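Local coordinates for periplasmic protein-probably involved in high-affinity Fe2+ transport (Escherichia coli F11, PDB 5I0Y) that probably takes part in high-affinity ferrous iron transport in the periplasm, where it binds copper at a site required for that transport, at residues 67-72 with 115-120. The protein carries 1 engineered substitution. Sequence-based numbering, arbitrary orientation.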
loop_
_atom_site.group_PDB
_atom_site.type_symbol
_atom_site.label_atom_id
_atom_site.label_comp_id
_atom_site.label_asym_id
_atom_site.label_seq_id
_atom_site.Cartn_x
_atom_site.Cartn_y
_atom_site.Cartn_z
ATOM N N TYR B 67 -3.562 -1.356 1.233
ATOM C CA TYR B 67 -4.771 -0.740 1.833
ATOM C C TYR B 67 -5.704 -1.734 2.508
ATOM O O TYR B 67 -6.875 -1.420 2.733
ATOM C CB TYR B 67 -5.527 0.147 0.822
ATOM C CG TYR B 67 -4.686 1.321 0.413
ATOM C CD1 TYR B 67 -4.666 2.491 1.174
ATOM C CD2 TYR B 67 -3.899 1.253 -0.727
ATOM C CE1 TYR B 67 -3.878 3.574 0.790
ATOM C CE2 TYR B 67 -3.106 2.323 -1.108
ATOM C CZ TYR B 67 -3.099 3.461 -0.353
ATOM O OH TYR B 67 -2.295 4.497 -0.780
ATOM N N LEU B 68 -5.187 -2.899 2.897
ATOM C CA LEU B 68 -6.024 -3.838 3.648
ATOM C C LEU B 68 -6.122 -3.417 5.115
ATOM O O LEU B 68 -5.266 -2.699 5.632
ATOM C CB LEU B 68 -5.463 -5.257 3.561
ATOM C CG LEU B 68 -5.462 -5.853 2.154
ATOM C CD1 LEU B 68 -4.811 -7.227 2.155
ATOM C CD2 LEU B 68 -6.855 -5.937 1.547
ATOM N N THR B 69 -7.170 -3.882 5.802
ATOM C CA THR B 69 -7.318 -3.714 7.236
ATOM C C THR B 69 -7.366 -5.123 7.808
ATOM O O THR B 69 -8.209 -5.940 7.427
ATOM C CB THR B 69 -8.604 -2.957 7.547
ATOM O OG1 THR B 69 -8.531 -1.691 6.881
ATOM C CG2 THR B 69 -8.757 -2.739 9.059
ATOM N N ILE B 70 -6.457 -5.399 8.727
ATOM C CA ILE B 70 -6.275 -6.760 9.212
ATOM C C ILE B 70 -6.097 -6.764 10.705
ATOM O O ILE B 70 -5.219 -6.056 11.243
ATOM C CB ILE B 70 -5.068 -7.467 8.555
ATOM C CG1 ILE B 70 -5.160 -7.351 7.039
ATOM C CG2 ILE B 70 -5.007 -8.934 8.988
ATOM C CD1 ILE B 70 -3.944 -7.898 6.322
ATOM N N SER B 71 -6.927 -7.566 11.370
ATOM C CA SER B 71 -6.746 -7.859 12.786
ATOM C C SER B 71 -6.511 -9.361 12.942
ATOM O O SER B 71 -6.697 -10.122 11.998
ATOM C CB SER B 71 -7.916 -7.384 13.644
ATOM O OG SER B 71 -9.095 -8.076 13.324
ATOM N N TYR B 72 -6.057 -9.768 14.116
ATOM C CA TYR B 72 -5.780 -11.177 14.353
ATOM C C TYR B 72 -6.374 -11.654 15.672
ATOM O O TYR B 72 -6.575 -10.872 16.594
ATOM C CB TYR B 72 -4.252 -11.452 14.319
ATOM C CG TYR B 72 -3.510 -10.860 15.501
ATOM C CD1 TYR B 72 -3.434 -11.549 16.716
ATOM C CD2 TYR B 72 -2.930 -9.594 15.424
ATOM C CE1 TYR B 72 -2.776 -11.019 17.809
ATOM C CE2 TYR B 72 -2.265 -9.051 16.522
ATOM C CZ TYR B 72 -2.216 -9.769 17.712
ATOM O OH TYR B 72 -1.582 -9.277 18.832
ATOM N N HIS B 115 -8.402 -11.501 10.277
ATOM C CA HIS B 115 -9.697 -10.919 9.874
ATOM C C HIS B 115 -9.426 -9.822 8.894
ATOM O O HIS B 115 -8.836 -8.804 9.269
ATOM C CB HIS B 115 -10.438 -10.370 11.093
ATOM C CG HIS B 115 -10.439 -11.306 12.283
ATOM N ND1 HIS B 115 -11.136 -12.466 12.287
ATOM C CD2 HIS B 115 -9.800 -11.225 13.519
ATOM C CE1 HIS B 115 -10.959 -13.091 13.461
ATOM N NE2 HIS B 115 -10.139 -12.336 14.220
ATOM N N ILE B 116 -9.802 -10.033 7.630
ATOM C CA ILE B 116 -9.365 -9.159 6.530
ATOM C C ILE B 116 -10.522 -8.376 5.917
ATOM O O ILE B 116 -11.572 -8.940 5.585
ATOM C CB ILE B 116 -8.651 -10.002 5.463
ATOM C CG1 ILE B 116 -7.509 -10.758 6.133
ATOM C CG2 ILE B 116 -8.078 -9.118 4.355
ATOM C CD1 ILE B 116 -6.805 -11.728 5.238
ATOM N N GLU B 117 -10.316 -7.073 5.753
ATOM C CA GLU B 117 -11.289 -6.209 5.093
ATOM C C GLU B 117 -10.638 -5.592 3.861
ATOM O O GLU B 117 -9.435 -5.318 3.875
ATOM C CB GLU B 117 -11.763 -5.113 6.056
ATOM C CG GLU B 117 -12.729 -5.647 7.098
ATOM C CD GLU B 117 -12.900 -4.701 8.264
ATOM O OE1 GLU B 117 -11.887 -4.348 8.902
ATOM O OE2 GLU B 117 -14.048 -4.316 8.563
ATOM N N PRO B 118 -11.417 -5.386 2.788
ATOM C CA PRO B 118 -10.861 -4.983 1.501
ATOM C C PRO B 118 -10.383 -3.525 1.466
ATOM O O PRO B 118 -10.685 -2.741 2.367
ATOM C CB PRO B 118 -12.026 -5.216 0.523
ATOM C CG PRO B 118 -13.231 -4.977 1.377
ATOM C CD PRO B 118 -12.879 -5.584 2.703
ATOM N N PRO B 119 -9.645 -3.174 0.409
ATOM C CA PRO B 119 -9.008 -1.859 0.311
ATOM C C PRO B 119 -9.964 -0.669 0.353
ATOM O O PRO B 119 -9.539 0.429 0.709
ATOM C CB PRO B 119 -8.266 -1.944 -1.023
ATOM C CG PRO B 119 -7.932 -3.393 -1.143
ATOM C CD PRO B 119 -9.174 -4.075 -0.661
ATOM N N SER B 120 -11.239 -0.881 0.025
ATOM C CA SER B 120 -12.219 0.191 0.151
ATOM C C SER B 120 -12.253 0.769 1.565
ATOM O O SER B 120 -12.459 1.969 1.750
ATOM C CB SER B 120 -13.605 -0.316 -0.257
ATOM O OG SER B 120 -13.918 -1.499 0.443
HETATM O O HOH W 1 -9.062 -1.681 4.265
#
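Leu68 and Pro119 pack alongside each other and form the tight, apolar part of this contact. Leu68 reaches across with CD2, which sits 3.7 Å from Pro119 CD and packs against the backbone O of Glu117. CG of Leu68 stands beside its own backbone N (chi1 -64°); CD1 continues the extended chain, and the other branch, CD2, turns over the proline ring. On the same face Ile70 and Ile116 meet less closely, CG2 to CG1 at 4.2 Å; Trp138 covers Leu68 and Ile116, while Ala47 and Ile49 of strand 43-51 close over Ile70, as expected inside a beta sandwich. Residues 69-72 (strand 69-76) and 115-117 (strand 108-117) run antiparallel, their axes at 169°. Thr69 with Glu117 and Ser71 with His115 are hydrogen-bonded pairs flanking the non-hydrogen-bonded pair Ile70 with Ile116. The Ser71 end is the firmer: His115 N to Ser71 O spans 2.8 Å and is nearly straight (175°), whereas the bond from Thr69 N to Glu117 O is weak at 3.3 Å. The face carrying Thr69, Ser71, His115 and Glu117 is partly open to solvent and more polar. There Ser71 OG lies at the edge of the His115 ring, near its plane, 3.2 Å from CD2, and the ring nitrogens are held by Asp142 and Thr73. Glu117 crosses Thr69 obliquely, OE1 meeting the CG2 methyl at 3.5 Å. Beyond the last strand pair a water replaces N-H...O pairing: it donates to Tyr67 O and Pro118 O and accepts from Thr69 OG1, each at 2.7 Å. Pro119 CA stays close, a CA-H...O contact 3.3 Å from Tyr67 O.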